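Local coordinates for AT5G66160 protein (Arabidopsis thaliana, PDB 7BVW) that acts as a RING-H2 E3 ubiquitin ligase domain of a membrane protein that probably serves as a sorting receptor for proteins bound for the storage vacuole, at residues L14-F19 and S43-P48; C49-H54 and P70-D75. One frame throughout, in Å; residues are numbered along the deposited sequence.

Interaction 1 (L14-F19 and S43-P48); sequences LPCFTF and SLRLLP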
loop_
_atom_site.group_PDB
_atom_site.type_symbol
_atom_site.label_atom_id
_atom_site.label_comp_id
_atom_site.label_asym_id
_atom_site.label_seq_id
_atom_site.Cartn_x
_atom_site.Cartn_y
_atom_site.Cartn_z
ATOM N N LEU A 14 1.362 -1.249 -8.946
ATOM C CA LEU A 14 0.286 -1.648 -8.054
ATOM C C LEU A 14 -0.903 -0.699 -8.199
ATOM O O LEU A 14 -0.729 0.486 -8.504
ATOM C CB LEU A 14 0.773 -1.661 -6.608
ATOM C CG LEU A 14 1.534 -2.907 -6.152
ATOM C CD1 LEU A 14 2.215 -2.648 -4.822
ATOM C CD2 LEU A 14 0.588 -4.097 -6.038
ATOM N N PRO A 15 -2.123 -1.194 -7.994
ATOM C CA PRO A 15 -3.301 -0.332 -8.139
ATOM C C PRO A 15 -3.278 0.816 -7.142
ATOM O O PRO A 15 -2.892 0.653 -5.982
ATOM C CB PRO A 15 -4.473 -1.284 -7.872
ATOM C CG PRO A 15 -3.920 -2.650 -8.121
ATOM C CD PRO A 15 -2.493 -2.584 -7.680
ATOM N N CYS A 16 -3.698 1.990 -7.609
ATOM C CA CYS A 16 -3.761 3.178 -6.775
ATOM C C CYS A 16 -5.073 3.906 -7.032
ATOM O O CYS A 16 -5.645 3.821 -8.121
ATOM C CB CYS A 16 -2.578 4.122 -7.035
ATOM S SG CYS A 16 -2.593 4.927 -8.652
ATOM N N PHE A 17 -5.538 4.629 -6.016
ATOM C CA PHE A 17 -6.814 5.323 -6.088
ATOM C C PHE A 17 -6.795 6.499 -5.121
ATOM O O PHE A 17 -5.920 6.607 -4.257
ATOM C CB PHE A 17 -7.980 4.370 -5.792
ATOM C CG PHE A 17 -7.887 3.684 -4.456
ATOM C CD1 PHE A 17 -7.100 2.554 -4.291
ATOM C CD2 PHE A 17 -8.600 4.161 -3.371
ATOM C CE1 PHE A 17 -7.019 1.922 -3.065
ATOM C CE2 PHE A 17 -8.524 3.531 -2.144
ATOM C CZ PHE A 17 -7.731 2.412 -1.989
ATOM N N THR A 18 -7.775 7.386 -5.279
ATOM C CA THR A 18 -7.898 8.587 -4.463
ATOM C C THR A 18 -8.935 8.368 -3.367
ATOM O O THR A 18 -9.988 7.770 -3.607
ATOM C CB THR A 18 -8.289 9.791 -5.328
ATOM O OG1 THR A 18 -7.267 10.045 -6.300
ATOM C CG2 THR A 18 -8.480 11.033 -4.472
ATOM N N PHE A 19 -8.629 8.848 -2.161
ATOM C CA PHE A 19 -9.538 8.707 -1.024
ATOM C C PHE A 19 -10.698 9.682 -1.187
ATOM O O PHE A 19 -10.583 10.866 -0.867
ATOM C CB PHE A 19 -8.797 8.944 0.287
ATOM C CG PHE A 19 -9.603 8.595 1.510
ATOM C CD1 PHE A 19 -9.630 7.294 1.991
ATOM C CD2 PHE A 19 -10.336 9.564 2.175
ATOM C CE1 PHE A 19 -10.373 6.969 3.114
ATOM C CE2 PHE A 19 -11.078 9.245 3.297
ATOM C CZ PHE A 19 -11.096 7.947 3.769
ATOM N N SER A 43 -3.820 10.120 -2.047
ATOM C CA SER A 43 -3.535 9.010 -2.946
ATOM C C SER A 43 -3.207 7.764 -2.136
ATOM O O SER A 43 -2.355 7.804 -1.243
ATOM C CB SER A 43 -2.373 9.348 -3.881
ATOM O OG SER A 43 -2.740 10.352 -4.816
ATOM N N LEU A 44 -3.885 6.664 -2.448
ATOM C CA LEU A 44 -3.696 5.402 -1.755
ATOM C C LEU A 44 -3.286 4.316 -2.741
ATOM O O LEU A 44 -3.476 4.443 -3.953
ATOM C CB LEU A 44 -4.972 4.968 -1.018
ATOM C CG LEU A 44 -5.220 5.483 0.402
ATOM C CD1 LEU A 44 -5.443 6.983 0.432
ATOM C CD2 LEU A 44 -6.407 4.754 0.999
ATOM N N ARG A 45 -2.724 3.239 -2.203
ATOM C CA ARG A 45 -2.414 2.048 -2.978
ATOM C C ARG A 45 -3.026 0.829 -2.308
ATOM O O ARG A 45 -3.225 0.804 -1.089
ATOM C CB ARG A 45 -0.904 1.838 -3.133
ATOM C CG ARG A 45 -0.290 2.504 -4.353
ATOM C CD ARG A 45 0.950 1.747 -4.809
ATOM N NE ARG A 45 1.970 2.628 -5.374
ATOM C CZ ARG A 45 1.936 3.125 -6.606
ATOM N NH1 ARG A 45 0.921 2.840 -7.411
ATOM N NH2 ARG A 45 2.912 3.917 -7.029
ATOM N N LEU A 46 -3.317 -0.184 -3.116
ATOM C CA LEU A 46 -3.917 -1.423 -2.644
ATOM C C LEU A 46 -2.964 -2.583 -2.892
ATOM O O LEU A 46 -2.413 -2.717 -3.990
ATOM C CB LEU A 46 -5.253 -1.687 -3.340
ATOM C CG LEU A 46 -5.997 -2.924 -2.845
ATOM C CD1 LEU A 46 -6.406 -2.742 -1.393
ATOM C CD2 LEU A 46 -7.205 -3.221 -3.723
ATOM N N LEU A 47 -2.776 -3.413 -1.873
ATOM C CA LEU A 47 -2.006 -4.643 -1.953
ATOM C C LEU A 47 -2.931 -5.824 -2.210
ATOM O O LEU A 47 -4.118 -5.777 -1.880
ATOM C CB LEU A 47 -1.219 -4.861 -0.655
ATOM C CG LEU A 47 -0.135 -3.829 -0.318
ATOM C CD1 LEU A 47 0.717 -4.298 0.857
ATOM C CD2 LEU A 47 0.739 -3.535 -1.535
ATOM N N PRO A 48 -2.421 -6.909 -2.799
ATOM C CA PRO A 48 -3.303 -8.043 -3.132
ATOM C C PRO A 48 -3.955 -8.689 -1.924
ATOM O O PRO A 48 -4.984 -9.358 -2.084
ATOM C CB PRO A 48 -2.364 -9.020 -3.852
ATOM C CG PRO A 48 -0.996 -8.637 -3.405
ATOM C CD PRO A 48 -1.035 -7.147 -3.235
#

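Interaction 2 (C49-H54 and P70-D75); sequences CQHAFH and PVCKHD. With ZN (zinc ion), chain D; ZN (zinc ion), chain C.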
loop_
_atom_site.group_PDB
_atom_site.type_symbol
_atom_site.label_atom_id
_atom_site.label_comp_id
_atom_site.label_asym_id
_atom_site.label_seq_id
_atom_site.Cartn_x
_atom_site.Cartn_y
_atom_site.Cartn_z
ATOM N N CYS A 49 -3.400 -8.512 -0.727
ATOM C CA CYS A 49 -3.992 -9.050 0.491
ATOM C C CYS A 49 -5.181 -8.237 0.981
ATOM O O CYS A 49 -5.737 -8.568 2.036
ATOM C CB CYS A 49 -2.932 -9.131 1.588
ATOM S SG CYS A 49 -2.045 -7.580 1.831
ATOM N N GLN A 50 -5.565 -7.186 0.245
ATOM C CA GLN A 50 -6.737 -6.337 0.482
ATOM C C GLN A 50 -6.509 -5.278 1.555
ATOM O O GLN A 50 -7.476 -4.756 2.119
ATOM C CB GLN A 50 -7.989 -7.152 0.836
ATOM C CG GLN A 50 -8.387 -8.181 -0.213
ATOM C CD GLN A 50 -8.587 -7.566 -1.581
ATOM O OE1 GLN A 50 -9.579 -6.882 -1.829
ATOM N NE2 GLN A 50 -7.637 -7.801 -2.477
ATOM N N HIS A 51 -5.259 -4.927 1.847
ATOM C CA HIS A 51 -4.945 -3.818 2.741
ATOM C C HIS A 51 -4.457 -2.627 1.929
ATOM O O HIS A 51 -3.648 -2.782 1.009
ATOM C CB HIS A 51 -3.883 -4.212 3.770
ATOM C CG HIS A 51 -4.325 -5.286 4.713
ATOM N ND1 HIS A 51 -3.733 -6.530 4.754
ATOM C CD2 HIS A 51 -5.304 -5.307 5.648
ATOM C CE1 HIS A 51 -4.323 -7.268 5.676
ATOM N NE2 HIS A 51 -5.281 -6.549 6.233
ATOM N N ALA A 52 -4.950 -1.442 2.275
ATOM C CA ALA A 52 -4.610 -0.219 1.567
ATOM C C ALA A 52 -3.803 0.712 2.462
ATOM O O ALA A 52 -3.898 0.672 3.691
ATOM C CB ALA A 52 -5.869 0.494 1.065
ATOM N N PHE A 53 -2.994 1.552 1.820
ATOM C CA PHE A 53 -2.132 2.481 2.533
ATOM C C PHE A 53 -2.026 3.771 1.737
ATOM O O PHE A 53 -2.420 3.837 0.571
ATOM C CB PHE A 53 -0.725 1.905 2.750
ATOM C CG PHE A 53 -0.708 0.530 3.352
ATOM C CD1 PHE A 53 -0.803 -0.596 2.551
ATOM C CD2 PHE A 53 -0.572 0.362 4.719
ATOM C CE1 PHE A 53 -0.783 -1.862 3.105
ATOM C CE2 PHE A 53 -0.550 -0.903 5.275
ATOM C CZ PHE A 53 -0.655 -2.017 4.467
ATOM N N HIS A 54 -1.482 4.800 2.383
ATOM C CA HIS A 54 -0.959 5.943 1.649
ATOM C C HIS A 54 0.012 5.449 0.585
ATOM O O HIS A 54 0.860 4.592 0.855
ATOM C CB HIS A 54 -0.251 6.914 2.604
ATOM C CG HIS A 54 -1.178 7.814 3.361
ATOM N ND1 HIS A 54 -0.996 8.118 4.692
ATOM C CD2 HIS A 54 -2.280 8.493 2.966
ATOM C CE1 HIS A 54 -1.953 8.936 5.090
ATOM N NE2 HIS A 54 -2.747 9.180 4.060
ATOM N N PRO A 70 2.962 -4.767 5.483
ATOM C CA PRO A 70 3.331 -4.473 6.878
ATOM C C PRO A 70 2.224 -4.739 7.891
ATOM O O PRO A 70 2.464 -4.577 9.095
ATOM C CB PRO A 70 3.686 -2.979 6.830
ATOM C CG PRO A 70 2.931 -2.451 5.657
ATOM C CD PRO A 70 2.906 -3.559 4.649
ATOM N N VAL A 71 1.030 -5.148 7.461
ATOM C CA VAL A 71 -0.065 -5.421 8.388
ATOM C C VAL A 71 -0.204 -6.923 8.601
ATOM O O VAL A 71 -0.166 -7.404 9.739
ATOM C CB VAL A 71 -1.386 -4.816 7.884
ATOM C CG1 VAL A 71 -2.533 -5.223 8.799
ATOM C CG2 VAL A 71 -1.270 -3.301 7.797
ATOM N N CYS A 72 -0.366 -7.675 7.512
ATOM C CA CYS A 72 -0.608 -9.109 7.593
ATOM C C CYS A 72 0.579 -9.947 7.134
ATOM O O CYS A 72 0.493 -11.181 7.165
ATOM C CB CYS A 72 -1.849 -9.484 6.775
ATOM S SG CYS A 72 -1.620 -9.431 4.986
ATOM N N LYS A 73 1.673 -9.313 6.705
ATOM C CA LYS A 73 2.917 -9.987 6.326
ATOM C C LYS A 73 2.746 -10.920 5.130
ATOM O O LYS A 73 3.543 -11.846 4.944
ATOM C CB LYS A 73 3.526 -10.743 7.514
ATOM C CG LYS A 73 4.082 -9.824 8.598
ATOM N N HIS A 74 1.727 -10.690 4.307
ATOM C CA HIS A 74 1.589 -11.422 3.055
ATOM C C HIS A 74 2.775 -11.123 2.149
ATOM O O HIS A 74 3.002 -9.972 1.768
ATOM C CB HIS A 74 0.278 -11.045 2.367
ATOM C CG HIS A 74 0.222 -11.424 0.919
ATOM N ND1 HIS A 74 -0.187 -12.668 0.489
ATOM C CD2 HIS A 74 0.521 -10.719 -0.198
ATOM C CE1 HIS A 74 -0.139 -12.712 -0.831
ATOM N NE2 HIS A 74 0.288 -11.543 -1.273
ATOM N N ASP A 75 3.529 -12.160 1.801
ATOM C CA ASP A 75 4.767 -11.985 1.058
ATOM C C ASP A 75 4.496 -11.779 -0.423
ATOM O O ASP A 75 3.657 -12.458 -1.022
ATOM C CB ASP A 75 5.679 -13.193 1.257
ATOM C CG ASP A 75 6.158 -13.324 2.684
ATOM O OD1 ASP A 75 6.451 -12.280 3.307
ATOM O OD2 ASP A 75 6.234 -14.464 3.184
HETATM ZN ZN ZN D . -1.984 -7.306 4.097
HETATM ZN ZN ZN C . 0.544 6.706 5.606
#

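Interaction 1 (L14-F19 and S43-P48)
Phe17 lays one face of its ring over Leu44. The CB of Leu44 lies 4.1 Å from the centroid of the Phe17 ring and 18° off its normal, a CH-pi contact displaced toward the rim. CD2 of Leu44 touches the same ring at CE2 and CZ. With chi1 at 57°, CG of Phe17 is flanked by both arms of its own backbone, and this torsion swings the ring across the neighbouring strand. Its edge meets Leu46, with Phe17 CE1 4.0 Å from Leu46 CB. Ala23 and Ala27 of helix 21-27 also pack on Phe17. Further along, CD1 of Leu44 touches CB of Phe19.

Beneath these side chains, strands 16-18 and 43-46 pair antiparallel. Phe17 and Leu44 form the hydrogen-bonded pair: Phe17 N gives to Leu44 O at 2.9 Å, and Leu44 N to Phe17 O at 2.7 Å. The second bond is nearly straight at both ends. Leu46 N adds a bond to Pro15 O at 3.0 Å. Cys16 and Arg45 are a non-hydrogen-bonded pair on the other face of the sheet.

Arg45 reaches back along that face. Its chain is bent at chi3, and its CG and CD pass Cys16 CB and Leu14 CB. NH1 makes a weak hydrogen bond to Leu14 O at 3.1 Å, with an N-H...O angle of 121°. The stronger partner of the guanidinium is Asp59 of helix 55-65, in a salt bridge through NE. Leu14 CD1 meets Leu47 CD2 at 3.7 Å.

Strand 16-18 is thus an outermost strand of the three-stranded antiparallel sheet. The chemistry implies a join made by backbone bonds and apolar packing, with the charge of Arg45 probably met chiefly by Asp59.

Interaction 2 (C49-H54 and P70-D75)
Cys49, His51 and Cys72 bind one zinc ion, a site of the RING-H2 finger, whose C3H2C3 ligands hold two zinc ions in a cross-brace. Cys49 SG and Cys72 SG are each 2.3 Å from this zinc, and His51 ND1 is 2.0 Å from it. Cys69 completes the set. No hydrogen bond links segments 49-54 and 70-75, so the metal is their main polar tie. A chi1 near +60° in both cysteines (52° in Cys49 and 73° in Cys72) turns the sulfurs in to the ion.

Ring contacts come next. CG1 of Val71 sits over one face of the His51 imidazole, 4.1 Å from the ring centroid and only 13° off the normal. It is displaced toward the rim, nearest NE2. Cys72 SG lies at the edge of the same ring, in its plane. His51 is therefore held by its zinc bond and packed by a methyl on one face. Cys49 CB packs against His74 CB at 3.8 Å, and Cys49 SG lies oblique to the His74 ring, 5.2 Å from the ring centroid.

The remaining packing is apolar. The other methyl of Val71, CG2, touches the edge of the Phe53 ring near its plane, 3.6 Å from CE2. Pro70 CG approaches the same end of that ring obliquely. Ile33 and Ile58 also touch both Phe53 and Pro70, so this side of the contact joins the core beside helix 55-65. Val71 thus gives CG1 to the face of His51 and CG2 to the edge of Phe53.

His54 ends strand 52-54 at the N-cap position of helix 55-65 and turns to a second zinc, shared with Cys31, Cys34 and Cys57. Beside the first zinc, a weak hydrogen bond runs from His74 N to Cys72 SG, at 3.6 Å.

How the interactions relate
Interaction 1 closes along the chain before interaction 2 opens, and their centres lie 11 Å apart. They share one antiparallel sheet, in which strand 43-46 lies between strands 16-18 and 52-54. Arg45 N probably bonds to Phe53 O at 2.9 Å, tying the central strand of interaction 1 to the strand of interaction 2. Leu47 CD1 packs on Phe53 CE1 at 3.6 Å. Leu47 also touches the zinc ligand Cys69, and its side chain comes within about 5 Å (nearest atom) of the zinc held by Cys49, His51, Cys69 and Cys72. Interaction 1 supplies no zinc ligand. It adds an edge strand to the sheet whose far strand leads from one zinc site to the other.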